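PDB 6PNR: alpha-glucosidase from [Eubacterium] rectale, which acts as a family 31 glycoside hydrolase, a sulfoquinovosidase that probably cleaves alpha-linked sulfoquinovose from sulfolipid-derived glycosides. Local coordinates for residues Val31-Glu36 with Arg98-Trp103; Ile47-Thr52 with Glu199-Glu204; Phe595-Leu600 with Phe647-Ser652; Val614-Asp619 with Glu628-Gly633. All coordinates share one frame; numbering follows the deposited sequence.

Interaction 1. Residues Val31-Glu36 with Arg98-Trp103; sequences VGVGQE and RINRFW
Gly-32 O is gripped by two backbone N-H groups, Asn-100 N at 3.1 Å, almost in line with the carbonyl, and Arg-101 N more weakly. In return Gly-32 N donates to Arg-101 O over 2.9 Å. Beyond this point the side chain of Asn-100 takes over from the backbone. Its OD1 accepts Gly-34 N at 2.8 Å on an in-plane lone pair, and Asn-100 ND2 donates to Gly-34 O at 2.9 Å, so both ends of the carboxamide are held and its rotation is fixed. Arg-101, bent at chi2 (-66°), brings one face of its guanidinium over Gly-34 and presents NH2 in plane to Glu-36 OE1 at 2.9 Å, a salt bridge. The same NH2 pairs with Asp-49, while NH1 holds Asn-100 O and a water that also binds Glu-36 OE1. A leucine in place of Arg-101 would probably leave the carboxylates of Glu-36 and Asp-49 without their shared counter-charge. On the other face of the sheet, Val-31 CB rests on Ile-99 CD1 at 3.7 Å. With Asn-100 and Arg-101 both facing Gly-32, this is a classic beta bulge, set where antiparallel strands 29-41 and 101-107 begin to pair in the N-terminal beta domain.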
loop_
_atom_site.group_PDB
_atom_site.type_symbol
_atom_site.label_atom_id
_atom_site.label_comp_id
_atom_site.label_asym_id
_atom_site.label_seq_id
_atom_site.Cartn_x
_atom_site.Cartn_y
_atom_site.Cartn_z
ATOM N N VAL A 31 12.693 17.482 15.317
ATOM C CA VAL A 31 11.927 16.852 16.379
ATOM C C VAL A 31 10.457 17.087 16.085
ATOM O O VAL A 31 10.091 17.957 15.294
ATOM C CB VAL A 31 12.301 17.406 17.763
ATOM C CG1 VAL A 31 13.756 17.142 18.030
ATOM C CG2 VAL A 31 12.034 18.901 17.802
ATOM N N GLY A 32 9.607 16.298 16.721
ATOM C CA GLY A 32 8.196 16.509 16.516
ATOM C C GLY A 32 7.349 15.576 17.341
ATOM O O GLY A 32 7.813 14.945 18.293
ATOM N N VAL A 33 6.077 15.525 16.955
ATOM C CA VAL A 33 5.037 14.804 17.671
ATOM C C VAL A 33 4.279 13.952 16.663
ATOM O O VAL A 33 3.833 14.462 15.630
ATOM C CB VAL A 33 4.081 15.771 18.392
ATOM C CG1 VAL A 33 3.024 14.995 19.186
ATOM C CG2 VAL A 33 4.870 16.738 19.294
ATOM N N GLY A 34 4.148 12.659 16.958
ATOM C CA GLY A 34 3.348 11.771 16.146
ATOM C C GLY A 34 2.424 10.933 17.012
ATOM O O GLY A 34 2.584 10.845 18.232
ATOM N N GLN A 35 1.434 10.327 16.351
ATOM C CA GLN A 35 0.501 9.397 16.982
ATOM C C GLN A 35 0.402 8.163 16.095
ATOM O O GLN A 35 -0.213 8.208 15.022
ATOM C CB GLN A 35 -0.880 10.030 17.193
ATOM C CG GLN A 35 -1.936 9.056 17.758
ATOM C CD GLN A 35 -1.514 8.394 19.072
ATOM O OE1 GLN A 35 -1.309 9.073 20.083
ATOM N NE2 GLN A 35 -1.387 7.058 19.062
ATOM N N GLU A 36 1.004 7.065 16.537
ATOM C CA GLU A 36 1.099 5.884 15.698
ATOM C C GLU A 36 -0.199 5.086 15.735
ATOM O O GLU A 36 -1.019 5.219 16.644
ATOM C CB GLU A 36 2.255 4.999 16.149
ATOM C CG GLU A 36 2.057 4.365 17.506
ATOM C CD GLU A 36 2.524 5.249 18.652
ATOM O OE1 GLU A 36 2.862 6.433 18.416
ATOM O OE2 GLU A 36 2.549 4.753 19.795
ATOM N N ARG A 98 7.242 16.741 25.355
ATOM C CA ARG A 98 6.247 16.534 24.309
ATOM C C ARG A 98 6.801 15.786 23.109
ATOM O O ARG A 98 6.025 15.183 22.359
ATOM C CB ARG A 98 5.699 17.873 23.820
ATOM C CG ARG A 98 4.847 18.627 24.804
ATOM C CD ARG A 98 4.354 19.930 24.179
ATOM N NE ARG A 98 3.454 19.702 23.049
ATOM C CZ ARG A 98 3.788 19.869 21.773
ATOM N NH1 ARG A 98 5.010 20.276 21.448
ATOM N NH2 ARG A 98 2.894 19.635 20.820
ATOM N N ILE A 99 8.112 15.848 22.891
ATOM C CA ILE A 99 8.714 15.268 21.704
ATOM C C ILE A 99 8.636 13.753 21.792
ATOM O O ILE A 99 9.053 13.156 22.794
ATOM C CB ILE A 99 10.168 15.738 21.570
ATOM C CG1 ILE A 99 10.217 17.248 21.359
ATOM C CG2 ILE A 99 10.888 15.003 20.446
ATOM C CD1 ILE A 99 11.615 17.793 21.362
ATOM N N ASN A 100 8.081 13.121 20.750
ATOM C CA ASN A 100 8.188 11.673 20.612
ATOM C C ASN A 100 8.626 11.253 19.212
ATOM O O ASN A 100 8.536 10.067 18.881
ATOM C CB ASN A 100 6.877 10.974 21.002
ATOM C CG ASN A 100 5.703 11.323 20.089
ATOM O OD1 ASN A 100 5.839 12.038 19.103
ATOM N ND2 ASN A 100 4.540 10.800 20.426
ATOM N N ARG A 101 9.122 12.186 18.397
ATOM C CA ARG A 101 9.655 11.878 17.076
ATOM C C ARG A 101 10.964 12.624 16.902
ATOM O O ARG A 101 11.043 13.828 17.179
ATOM C CB ARG A 101 8.681 12.259 15.952
ATOM C CG ARG A 101 7.328 11.519 15.972
ATOM C CD ARG A 101 7.460 10.024 15.702
ATOM N NE ARG A 101 6.159 9.332 15.680
ATOM C CZ ARG A 101 5.665 8.635 16.701
ATOM N NH1 ARG A 101 6.361 8.525 17.831
ATOM N NH2 ARG A 101 4.486 8.037 16.596
ATOM N N PHE A 102 11.974 11.911 16.409
ATOM C CA PHE A 102 13.346 12.396 16.344
ATOM C C PHE A 102 13.914 12.001 14.986
ATOM O O PHE A 102 13.968 10.812 14.658
ATOM C CB PHE A 102 14.157 11.784 17.501
ATOM C CG PHE A 102 15.572 12.272 17.614
ATOM C CD1 PHE A 102 15.873 13.379 18.388
ATOM C CD2 PHE A 102 16.608 11.593 16.988
ATOM C CE1 PHE A 102 17.179 13.815 18.510
ATOM C CE2 PHE A 102 17.922 12.016 17.109
ATOM C CZ PHE A 102 18.212 13.130 17.876
ATOM N N TRP A 103 14.306 12.984 14.185
ATOM C CA TRP A 103 14.916 12.736 12.886
ATOM C C TRP A 103 16.353 13.245 12.910
ATOM O O TRP A 103 16.590 14.439 13.125
ATOM C CB TRP A 103 14.139 13.418 11.760
ATOM C CG TRP A 103 12.764 12.878 11.453
ATOM C CD1 TRP A 103 12.439 11.932 10.513
ATOM C CD2 TRP A 103 11.529 13.300 12.035
ATOM N NE1 TRP A 103 11.084 11.733 10.493
ATOM C CE2 TRP A 103 10.500 12.567 11.411
ATOM C CE3 TRP A 103 11.190 14.235 13.020
ATOM C CZ2 TRP A 103 9.158 12.729 11.749
ATOM C CZ3 TRP A 103 9.864 14.402 13.347
ATOM C CH2 TRP A 103 8.859 13.648 12.712
HETATM O O HOH W 1 5.421 6.762 19.969
#

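Interaction 2. Residues Ile47-Thr52 with Glu199-Glu204; sequences ITDYVT and ELQIWE
One face of the antiparallel sheet of the N-terminal beta domain carries this contact, in which Trp-203 meets Ile-47 and Asp-49. Strands 44-56 and 197-202 are not neighbours there, since 29-41 and 101-107 run between them, and even the nearest CA atoms, of Asp-49 and Trp-203, are 10.1 Å apart. The gap is bridged almost entirely by side chains. The six-membered part of the indole does the touching: Trp-203 CH2 lies 3.6 Å from Ile-47 CG2, and Trp-203 CZ2 lies 3.7 Å from Asp-49 CB. The Asp-49 side chain runs alongside the ring in the opposite sense, its carboxylate plane turned 40° from the indole, and its charge is met by Arg-101, which also makes a cation-pi contact with Trp-203. Tyr-187 stacks on the indole as well. An alanine in place of Trp-203 would probably open a gap beside Ile-47 and Asp-49 and strip Arg-101 of its aromatic partner. The same two strands also reach the second subunit, where Tyr-50 OH bonds Glu-199 OE1 of that chain. Gln-201 helps set the turn of the indole: extended from its strand (chi1 178°), its OE1 accepts Trp-203 NE1 at 2.9 Å, in the ring plane but from above the plane of the amide carbonyl.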
loop_
_atom_site.group_PDB
_atom_site.type_symbol
_atom_site.label_atom_id
_atom_site.label_comp_id
_atom_site.label_asym_id
_atom_site.label_seq_id
_atom_site.Cartn_x
_atom_site.Cartn_y
_atom_site.Cartn_z
ATOM N N ILE A 47 1.743 -0.704 10.425
ATOM C CA ILE A 47 2.074 0.457 11.239
ATOM C C ILE A 47 1.950 1.713 10.383
ATOM O O ILE A 47 2.560 1.808 9.311
ATOM C CB ILE A 47 3.488 0.333 11.838
ATOM C CG1 ILE A 47 3.510 -0.793 12.883
ATOM C CG2 ILE A 47 3.931 1.660 12.460
ATOM C CD1 ILE A 47 4.871 -1.050 13.468
ATOM N N THR A 48 1.157 2.669 10.853
ATOM C CA THR A 48 1.092 3.997 10.265
ATOM C C THR A 48 1.297 5.026 11.368
ATOM O O THR A 48 1.149 4.729 12.554
ATOM C CB THR A 48 -0.244 4.248 9.562
ATOM O OG1 THR A 48 -1.306 4.069 10.507
ATOM C CG2 THR A 48 -0.429 3.286 8.399
ATOM N N ASP A 49 1.628 6.250 10.962
ATOM C CA ASP A 49 1.891 7.335 11.892
ATOM C C ASP A 49 1.144 8.578 11.426
ATOM O O ASP A 49 1.018 8.824 10.223
ATOM C CB ASP A 49 3.410 7.617 11.980
ATOM C CG ASP A 49 3.802 8.457 13.198
ATOM O OD1 ASP A 49 3.045 8.479 14.201
ATOM O OD2 ASP A 49 4.885 9.096 13.140
ATOM N N TYR A 50 0.654 9.358 12.383
ATOM C CA TYR A 50 0.037 10.655 12.111
ATOM C C TYR A 50 0.914 11.722 12.761
ATOM O O TYR A 50 0.881 11.896 13.981
ATOM C CB TYR A 50 -1.386 10.699 12.642
ATOM C CG TYR A 50 -2.046 12.051 12.502
ATOM C CD1 TYR A 50 -1.892 12.809 11.344
ATOM C CD2 TYR A 50 -2.852 12.555 13.515
ATOM C CE1 TYR A 50 -2.515 14.050 11.210
ATOM C CE2 TYR A 50 -3.479 13.785 13.392
ATOM C CZ TYR A 50 -3.308 14.532 12.242
ATOM O OH TYR A 50 -3.944 15.760 12.134
ATOM N N VAL A 51 1.707 12.419 11.952
ATOM C CA VAL A 51 2.632 13.431 12.447
ATOM C C VAL A 51 1.901 14.767 12.482
ATOM O O VAL A 51 1.434 15.253 11.447
ATOM C CB VAL A 51 3.896 13.516 11.579
ATOM C CG1 VAL A 51 4.820 14.644 12.075
ATOM C CG2 VAL A 51 4.660 12.179 11.608
ATOM N N THR A 52 1.777 15.350 13.676
ATOM C CA THR A 52 1.196 16.678 13.821
ATOM C C THR A 52 2.244 17.781 13.931
ATOM O O THR A 52 1.930 18.939 13.633
ATOM C CB THR A 52 0.275 16.730 15.048
ATOM O OG1 THR A 52 0.939 16.138 16.172
ATOM C CG2 THR A 52 -1.009 15.981 14.779
ATOM N N GLU A 199 18.589 9.906 6.591
ATOM C CA GLU A 199 17.777 10.436 7.680
ATOM C C GLU A 199 17.266 9.282 8.522
ATOM O O GLU A 199 16.606 8.372 8.004
ATOM C CB GLU A 199 16.616 11.296 7.166
ATOM C CG GLU A 199 15.745 11.852 8.287
ATOM C CD GLU A 199 14.785 12.951 7.818
ATOM O OE1 GLU A 199 13.671 12.614 7.364
ATOM O OE2 GLU A 199 15.150 14.150 7.905
ATOM N N LEU A 200 17.556 9.332 9.817
ATOM C CA LEU A 200 17.234 8.263 10.750
ATOM C C LEU A 200 16.088 8.743 11.631
ATOM O O LEU A 200 16.286 9.594 12.508
ATOM C CB LEU A 200 18.459 7.889 11.579
ATOM C CG LEU A 200 19.786 7.811 10.818
ATOM C CD1 LEU A 200 20.924 7.463 11.781
ATOM C CD2 LEU A 200 19.745 6.819 9.644
ATOM N N GLN A 201 14.886 8.229 11.374
ATOM C CA GLN A 201 13.705 8.567 12.164
ATOM C C GLN A 201 13.585 7.608 13.346
ATOM O O GLN A 201 13.631 6.389 13.164
ATOM C CB GLN A 201 12.438 8.504 11.309
ATOM C CG GLN A 201 11.168 8.791 12.105
ATOM C CD GLN A 201 9.879 8.613 11.300
ATOM O OE1 GLN A 201 8.777 8.696 11.848
ATOM N NE2 GLN A 201 10.010 8.382 10.004
ATOM N N ILE A 202 13.424 8.159 14.552
ATOM C CA ILE A 202 13.317 7.382 15.787
ATOM C C ILE A 202 12.058 7.816 16.522
ATOM O O ILE A 202 11.775 9.015 16.616
ATOM C CB ILE A 202 14.553 7.571 16.700
ATOM C CG1 ILE A 202 15.853 7.635 15.895
ATOM C CG2 ILE A 202 14.623 6.448 17.722
ATOM C CD1 ILE A 202 16.254 6.338 15.219
ATOM N N TRP A 203 11.303 6.853 17.061
ATOM C CA TRP A 203 10.056 7.211 17.758
ATOM C C TRP A 203 10.272 7.428 19.253
ATOM O O TRP A 203 9.433 7.067 20.093
ATOM C CB TRP A 203 8.971 6.166 17.499
ATOM C CG TRP A 203 8.407 6.273 16.108
ATOM C CD1 TRP A 203 8.881 7.055 15.088
ATOM C CD2 TRP A 203 7.253 5.596 15.590
ATOM N NE1 TRP A 203 8.099 6.887 13.962
ATOM C CE2 TRP A 203 7.094 6.002 14.248
ATOM C CE3 TRP A 203 6.348 4.675 16.126
ATOM C CZ2 TRP A 203 6.070 5.513 13.431
ATOM C CZ3 TRP A 203 5.334 4.182 15.306
ATOM C CH2 TRP A 203 5.203 4.611 13.979
ATOM N N GLU A 204 11.415 8.024 19.578
ATOM C CA GLU A 204 11.772 8.554 20.889
ATOM C C GLU A 204 13.017 9.400 20.679
ATOM O O GLU A 204 13.670 9.317 19.634
ATOM C CB GLU A 204 12.044 7.447 21.909
ATOM C CG GLU A 204 13.437 6.833 21.771
ATOM C CD GLU A 204 13.739 5.833 22.866
ATOM O OE1 GLU A 204 12.982 5.794 23.863
ATOM O OE2 GLU A 204 14.722 5.073 22.723
#

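Interaction 3. Residues Phe595-Leu600 with Phe647-Ser652; sequences FGRDML and FYRKNS
Arg-649 ends strand 646-649, which pairs antiparallel with strand 599-601 in the sheet of the GH31 C-terminal domain, and its side chain runs back along Arg-597 and Asp-598. CB and CG of Arg-649 pass Asp-598 O, which accepts Arg-649 N at 2.9 Å. Arg-649 CD then packs on Arg-597 O at 3.2 Å. A bend at chi3 (48°) turns the guanidinium under its neighbour: Arg-597 NH1 sits over the centre of its face, 3.6 Å from Arg-649 CZ. The tip, Arg-649 NH1, reaches Asp-598 OD1 at 3.0 Å in a salt bridge, in the guanidinium plane but from above the carboxylate, a negative charge that probably eases the closeness of the two arginines. Further in, Leu-600 and Phe-647 exchange both backbone bonds. The second carboxylate oxygen is taken too: Ser-652, closing a type I turn that starts at Arg-649, donates a hydrogen bond from its hydroxyl to the buried carboxylate, with Ser-652 OG 2.6 Å from Asp-598 OD2.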
loop_
_atom_site.group_PDB
_atom_site.type_symbol
_atom_site.label_atom_id
_atom_site.label_comp_id
_atom_site.label_asym_id
_atom_site.label_seq_id
_atom_site.Cartn_x
_atom_site.Cartn_y
_atom_site.Cartn_z
ATOM N N PHE A 595 33.304 -17.209 0.911
ATOM C CA PHE A 595 33.224 -18.188 1.993
ATOM C C PHE A 595 34.602 -18.186 2.641
ATOM O O PHE A 595 35.504 -18.917 2.235
ATOM C CB PHE A 595 32.833 -19.555 1.439
ATOM C CG PHE A 595 32.709 -20.647 2.473
ATOM C CD1 PHE A 595 31.949 -20.466 3.620
ATOM C CD2 PHE A 595 33.297 -21.883 2.256
ATOM C CE1 PHE A 595 31.809 -21.487 4.553
ATOM C CE2 PHE A 595 33.161 -22.911 3.181
ATOM C CZ PHE A 595 32.414 -22.709 4.331
ATOM N N GLY A 596 34.780 -17.310 3.624
ATOM C CA GLY A 596 36.123 -16.968 4.077
ATOM C C GLY A 596 36.866 -16.160 3.018
ATOM O O GLY A 596 36.294 -15.677 2.050
ATOM N N ARG A 597 38.179 -16.027 3.214
ATOM C CA ARG A 597 38.969 -15.289 2.235
ATOM C C ARG A 597 39.300 -16.120 1.005
ATOM O O ARG A 597 39.641 -15.560 -0.041
ATOM C CB ARG A 597 40.280 -14.779 2.861
ATOM C CG ARG A 597 40.978 -13.707 2.003
ATOM C CD ARG A 597 42.015 -12.908 2.794
ATOM N NE ARG A 597 43.147 -13.738 3.191
ATOM C CZ ARG A 597 44.207 -13.969 2.420
ATOM N NH1 ARG A 597 44.278 -13.424 1.213
ATOM N NH2 ARG A 597 45.201 -14.738 2.855
ATOM N N ASP A 598 39.204 -17.435 1.089
ATOM C CA ASP A 598 39.798 -18.267 0.061
ATOM C C ASP A 598 38.800 -18.837 -0.937
ATOM O O ASP A 598 39.220 -19.564 -1.845
ATOM C CB ASP A 598 40.584 -19.406 0.710
ATOM C CG ASP A 598 41.850 -18.919 1.407
ATOM O OD1 ASP A 598 42.039 -17.692 1.517
ATOM O OD2 ASP A 598 42.651 -19.767 1.843
ATOM N N MET A 599 37.505 -18.537 -0.811
ATOM C CA MET A 599 36.516 -19.112 -1.714
ATOM C C MET A 599 35.470 -18.086 -2.114
ATOM O O MET A 599 35.080 -17.237 -1.309
ATOM C CB MET A 599 35.806 -20.321 -1.093
ATOM C CG MET A 599 36.695 -21.511 -0.840
ATOM S SD MET A 599 35.744 -23.042 -0.643
ATOM C CE MET A 599 35.488 -23.509 -2.361
ATOM N N LEU A 600 35.020 -18.173 -3.365
ATOM C CA LEU A 600 33.893 -17.389 -3.845
ATOM C C LEU A 600 32.767 -18.348 -4.196
ATOM O O LEU A 600 32.980 -19.319 -4.928
ATOM C CB LEU A 600 34.259 -16.528 -5.058
ATOM C CG LEU A 600 33.146 -15.536 -5.426
ATOM C CD1 LEU A 600 33.756 -14.247 -5.934
ATOM C CD2 LEU A 600 32.168 -16.104 -6.484
ATOM N N PHE A 647 34.589 -21.278 -6.361
ATOM C CA PHE A 647 35.957 -21.018 -6.783
ATOM C C PHE A 647 36.804 -20.810 -5.539
ATOM O O PHE A 647 36.312 -20.311 -4.524
ATOM C CB PHE A 647 36.031 -19.777 -7.695
ATOM C CG PHE A 647 35.053 -19.814 -8.845
ATOM C CD1 PHE A 647 33.701 -19.549 -8.638
ATOM C CD2 PHE A 647 35.480 -20.121 -10.124
ATOM C CE1 PHE A 647 32.795 -19.610 -9.678
ATOM C CE2 PHE A 647 34.579 -20.170 -11.178
ATOM C CZ PHE A 647 33.229 -19.913 -10.952
ATOM N N TYR A 648 38.073 -21.204 -5.613
ATOM C CA TYR A 648 39.003 -20.921 -4.531
ATOM C C TYR A 648 40.237 -20.205 -5.073
ATOM O O TYR A 648 40.582 -20.320 -6.252
ATOM C CB TYR A 648 39.417 -22.197 -3.760
ATOM C CG TYR A 648 40.166 -23.237 -4.552
ATOM C CD1 TYR A 648 41.561 -23.233 -4.622
ATOM C CD2 TYR A 648 39.482 -24.250 -5.209
ATOM C CE1 TYR A 648 42.242 -24.209 -5.352
ATOM C CE2 TYR A 648 40.140 -25.214 -5.926
ATOM C CZ TYR A 648 41.518 -25.197 -5.998
ATOM O OH TYR A 648 42.149 -26.177 -6.725
ATOM N N ARG A 649 40.884 -19.449 -4.188
ATOM C CA ARG A 649 42.132 -18.771 -4.525
ATOM C C ARG A 649 43.240 -19.787 -4.773
ATOM O O ARG A 649 43.472 -20.679 -3.950
ATOM C CB ARG A 649 42.536 -17.826 -3.398
ATOM C CG ARG A 649 41.593 -16.654 -3.191
ATOM C CD ARG A 649 42.091 -15.755 -2.052
ATOM N NE ARG A 649 43.509 -15.446 -2.189
ATOM C CZ ARG A 649 44.463 -15.894 -1.373
ATOM N NH1 ARG A 649 44.157 -16.663 -0.331
ATOM N NH2 ARG A 649 45.727 -15.560 -1.598
ATOM N N LYS A 650 43.928 -19.648 -5.913
ATOM C CA LYS A 650 44.975 -20.605 -6.278
ATOM C C LYS A 650 46.026 -20.746 -5.182
ATOM O O LYS A 650 46.516 -21.850 -4.918
ATOM C CB LYS A 650 45.640 -20.188 -7.587
ATOM C CG LYS A 650 46.773 -21.113 -8.029
ATOM C CD LYS A 650 47.309 -20.695 -9.394
ATOM C CE LYS A 650 48.280 -21.731 -9.964
ATOM N NZ LYS A 650 48.710 -21.376 -11.354
ATOM N N ASN A 651 46.370 -19.646 -4.515
ATOM C CA ASN A 651 47.410 -19.652 -3.498
ATOM C C ASN A 651 46.870 -19.906 -2.098
ATOM O O ASN A 651 47.562 -19.605 -1.117
ATOM C CB ASN A 651 48.178 -18.333 -3.539
ATOM C CG ASN A 651 48.830 -18.093 -4.886
ATOM O OD1 ASN A 651 49.343 -19.027 -5.512
ATOM N ND2 ASN A 651 48.794 -16.844 -5.353
ATOM N N SER A 652 45.661 -20.453 -1.983
ATOM C CA SER A 652 45.101 -20.767 -0.675
ATOM C C SER A 652 45.898 -21.857 0.026
ATOM O O SER A 652 46.255 -22.871 -0.576
ATOM C CB SER A 652 43.651 -21.230 -0.805
ATOM O OG SER A 652 43.241 -21.840 0.410
#

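Interaction 4. Residues Val614-Asp619 with Glu628-Gly633; sequences VYLPQD and EEYHGG
Backbone hydrogen bonds come first: Leu-616 and Gly-633 bond both ways, Leu-616 N to Gly-633 O at 2.9 Å and almost straight (176°), and Gly-633 N to Leu-616 O at 2.7 Å. Further along, Asp-619 N makes a weak hydrogen bond to His-631 O at 3.4 Å. Next are the CA-H...O contacts. Gly-632 CA lies 3.4 Å from Leu-616 O and also approaches Pro-617 O, while His-631 CA meets Asp-619 O at 3.1 Å. At the backbone angles of Gly-632 and Gly-633 a CB would press on the preceding carbonyl O. The reciprocal pair of Leu-616 and Gly-633 closes one end of the antiparallel pair of strands 611-616 and 633-638 in the GH31 C-terminal domain; between them the chain makes the hairpin of 621-623 and 629-630. Apolar contacts are few. Leu-616 CD1 lies against Tyr-630 CB at 3.7 Å, with Phe-647 touching both residues from strand 646-649, and the Tyr-615 ring passes obliquely by Gly-633, Tyr-615 CD1 to Gly-633 C at 3.9 Å. Three polar side chains find partners beyond the two segments: Tyr-615 OH bonds Asp-583, Asp-619 OD2 bonds Tyr-580, and His-631 ND1 bonds Glu-620.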
loop_
_atom_site.group_PDB
_atom_site.type_symbol
_atom_site.label_atom_id
_atom_site.label_comp_id
_atom_site.label_asym_id
_atom_site.label_seq_id
_atom_site.Cartn_x
_atom_site.Cartn_y
_atom_site.Cartn_z
ATOM N N VAL A 614 28.940 -15.734 -13.454
ATOM C CA VAL A 614 29.644 -15.402 -12.219
ATOM C C VAL A 614 30.507 -14.178 -12.471
ATOM O O VAL A 614 31.158 -14.077 -13.517
ATOM C CB VAL A 614 30.519 -16.580 -11.735
ATOM C CG1 VAL A 614 31.261 -16.224 -10.445
ATOM C CG2 VAL A 614 29.684 -17.851 -11.572
ATOM N N TYR A 615 30.522 -13.251 -11.522
ATOM C CA TYR A 615 31.521 -12.195 -11.517
ATOM C C TYR A 615 32.602 -12.543 -10.501
ATOM O O TYR A 615 32.314 -12.681 -9.308
ATOM C CB TYR A 615 30.926 -10.826 -11.193
ATOM C CG TYR A 615 32.032 -9.801 -11.032
ATOM C CD1 TYR A 615 32.593 -9.184 -12.144
ATOM C CD2 TYR A 615 32.550 -9.487 -9.777
ATOM C CE1 TYR A 615 33.622 -8.265 -12.015
ATOM C CE2 TYR A 615 33.587 -8.567 -9.637
ATOM C CZ TYR A 615 34.113 -7.960 -10.765
ATOM O OH TYR A 615 35.138 -7.047 -10.653
ATOM N N LEU A 616 33.849 -12.661 -10.970
ATOM C CA LEU A 616 34.986 -12.867 -10.081
ATOM C C LEU A 616 35.796 -11.584 -9.953
ATOM O O LEU A 616 36.117 -10.959 -10.973
ATOM C CB LEU A 616 35.893 -13.991 -10.595
ATOM C CG LEU A 616 35.353 -15.414 -10.607
ATOM C CD1 LEU A 616 36.395 -16.345 -11.203
ATOM C CD2 LEU A 616 34.980 -15.848 -9.202
ATOM N N PRO A 617 36.129 -11.155 -8.740
ATOM C CA PRO A 617 37.100 -10.064 -8.584
ATOM C C PRO A 617 38.463 -10.478 -9.122
ATOM O O PRO A 617 38.754 -11.663 -9.289
ATOM C CB PRO A 617 37.151 -9.840 -7.067
ATOM C CG PRO A 617 35.876 -10.467 -6.535
ATOM C CD PRO A 617 35.581 -11.610 -7.450
ATOM N N GLN A 618 39.307 -9.475 -9.384
ATOM C CA GLN A 618 40.657 -9.700 -9.900
ATOM C C GLN A 618 41.518 -10.475 -8.912
ATOM O O GLN A 618 41.905 -9.941 -7.868
ATOM C CB GLN A 618 41.347 -8.368 -10.233
ATOM C CG GLN A 618 40.715 -7.600 -11.381
ATOM C CD GLN A 618 40.903 -8.289 -12.725
ATOM O OE1 GLN A 618 42.003 -8.747 -13.056
ATOM N NE2 GLN A 618 39.825 -8.368 -13.504
ATOM N N ASP A 619 41.840 -11.718 -9.246
ATOM C CA ASP A 619 42.622 -12.595 -8.379
ATOM C C ASP A 619 42.865 -13.873 -9.163
ATOM O O ASP A 619 42.333 -14.052 -10.262
ATOM C CB ASP A 619 41.901 -12.871 -7.057
ATOM C CG ASP A 619 42.854 -13.132 -5.914
ATOM O OD1 ASP A 619 43.959 -13.649 -6.171
ATOM O OD2 ASP A 619 42.496 -12.814 -4.760
ATOM N N GLU A 628 39.710 -25.434 -13.679
ATOM C CA GLU A 628 40.012 -24.364 -14.617
ATOM C C GLU A 628 40.321 -23.065 -13.878
ATOM O O GLU A 628 39.685 -22.738 -12.875
ATOM C CB GLU A 628 38.847 -24.159 -15.576
ATOM C CG GLU A 628 39.156 -23.184 -16.699
ATOM C CD GLU A 628 38.114 -23.219 -17.800
ATOM O OE1 GLU A 628 37.081 -23.906 -17.617
ATOM O OE2 GLU A 628 38.332 -22.564 -18.846
ATOM N N GLU A 629 41.309 -22.325 -14.383
ATOM C CA GLU A 629 41.785 -21.100 -13.761
ATOM C C GLU A 629 41.123 -19.877 -14.383
ATOM O O GLU A 629 40.883 -19.830 -15.592
ATOM C CB GLU A 629 43.305 -20.981 -13.888
ATOM C CG GLU A 629 44.046 -22.190 -13.367
ATOM C CD GLU A 629 45.516 -21.919 -13.164
ATOM O OE1 GLU A 629 45.982 -20.820 -13.541
ATOM O OE2 GLU A 629 46.203 -22.806 -12.617
ATOM N N TYR A 630 40.835 -18.890 -13.546
ATOM C CA TYR A 630 40.254 -17.635 -13.988
ATOM C C TYR A 630 40.947 -16.507 -13.248
ATOM O O TYR A 630 41.379 -16.674 -12.107
ATOM C CB TYR A 630 38.743 -17.574 -13.727
ATOM C CG TYR A 630 37.949 -18.652 -14.421
ATOM C CD1 TYR A 630 37.439 -18.446 -15.691
ATOM C CD2 TYR A 630 37.699 -19.870 -13.803
ATOM C CE1 TYR A 630 36.700 -19.416 -16.330
ATOM C CE2 TYR A 630 36.964 -20.855 -14.437
ATOM C CZ TYR A 630 36.464 -20.615 -15.703
ATOM O OH TYR A 630 35.725 -21.569 -16.356
ATOM N N HIS A 631 41.040 -15.351 -13.894
ATOM C CA HIS A 631 41.823 -14.256 -13.352
ATOM C C HIS A 631 40.999 -13.020 -13.021
ATOM O O HIS A 631 41.576 -11.998 -12.639
ATOM C CB HIS A 631 42.954 -13.897 -14.329
ATOM C CG HIS A 631 43.722 -15.092 -14.809
ATOM N ND1 HIS A 631 44.796 -15.616 -14.120
ATOM C CD2 HIS A 631 43.557 -15.879 -15.901
ATOM C CE1 HIS A 631 45.263 -16.669 -14.769
ATOM N NE2 HIS A 631 44.529 -16.850 -15.853
ATOM N N GLY A 632 39.676 -13.082 -13.135
ATOM C CA GLY A 632 38.830 -11.947 -12.814
ATOM C C GLY A 632 37.910 -11.580 -13.961
ATOM O O GLY A 632 38.223 -11.797 -15.133
ATOM N N GLY A 633 36.756 -11.012 -13.615
ATOM C CA GLY A 633 35.775 -10.545 -14.579
ATOM C C GLY A 633 34.552 -11.447 -14.633
ATOM O O GLY A 633 34.391 -12.384 -13.847
#

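Overall arrangement
Interactions 1 and 2 share one sheet of the N-terminal beta domain and touch, their centres about 6 Å apart. Interaction 1, partly buried, joins neighbouring strands by backbone bonds backed by an amide and a salt bridge, whereas interaction 2, a surface contact, spans two intervening strands almost entirely with side chains; Arg-101 and Asp-49 tie them together. Interactions 3 and 4 lie in the C-terminal domain, centres about 11 Å apart, with interaction 4 nested inside the loop that interaction 3 closes. Interaction 3 is buried and holds charges as well as strands; interaction 4 is partly buried, with mostly backbone chemistry. Lys-650 and Glu-629 join them by a salt bridge. The two pairs stand apart: interactions 1 and 3 are about 49 Å apart between centres.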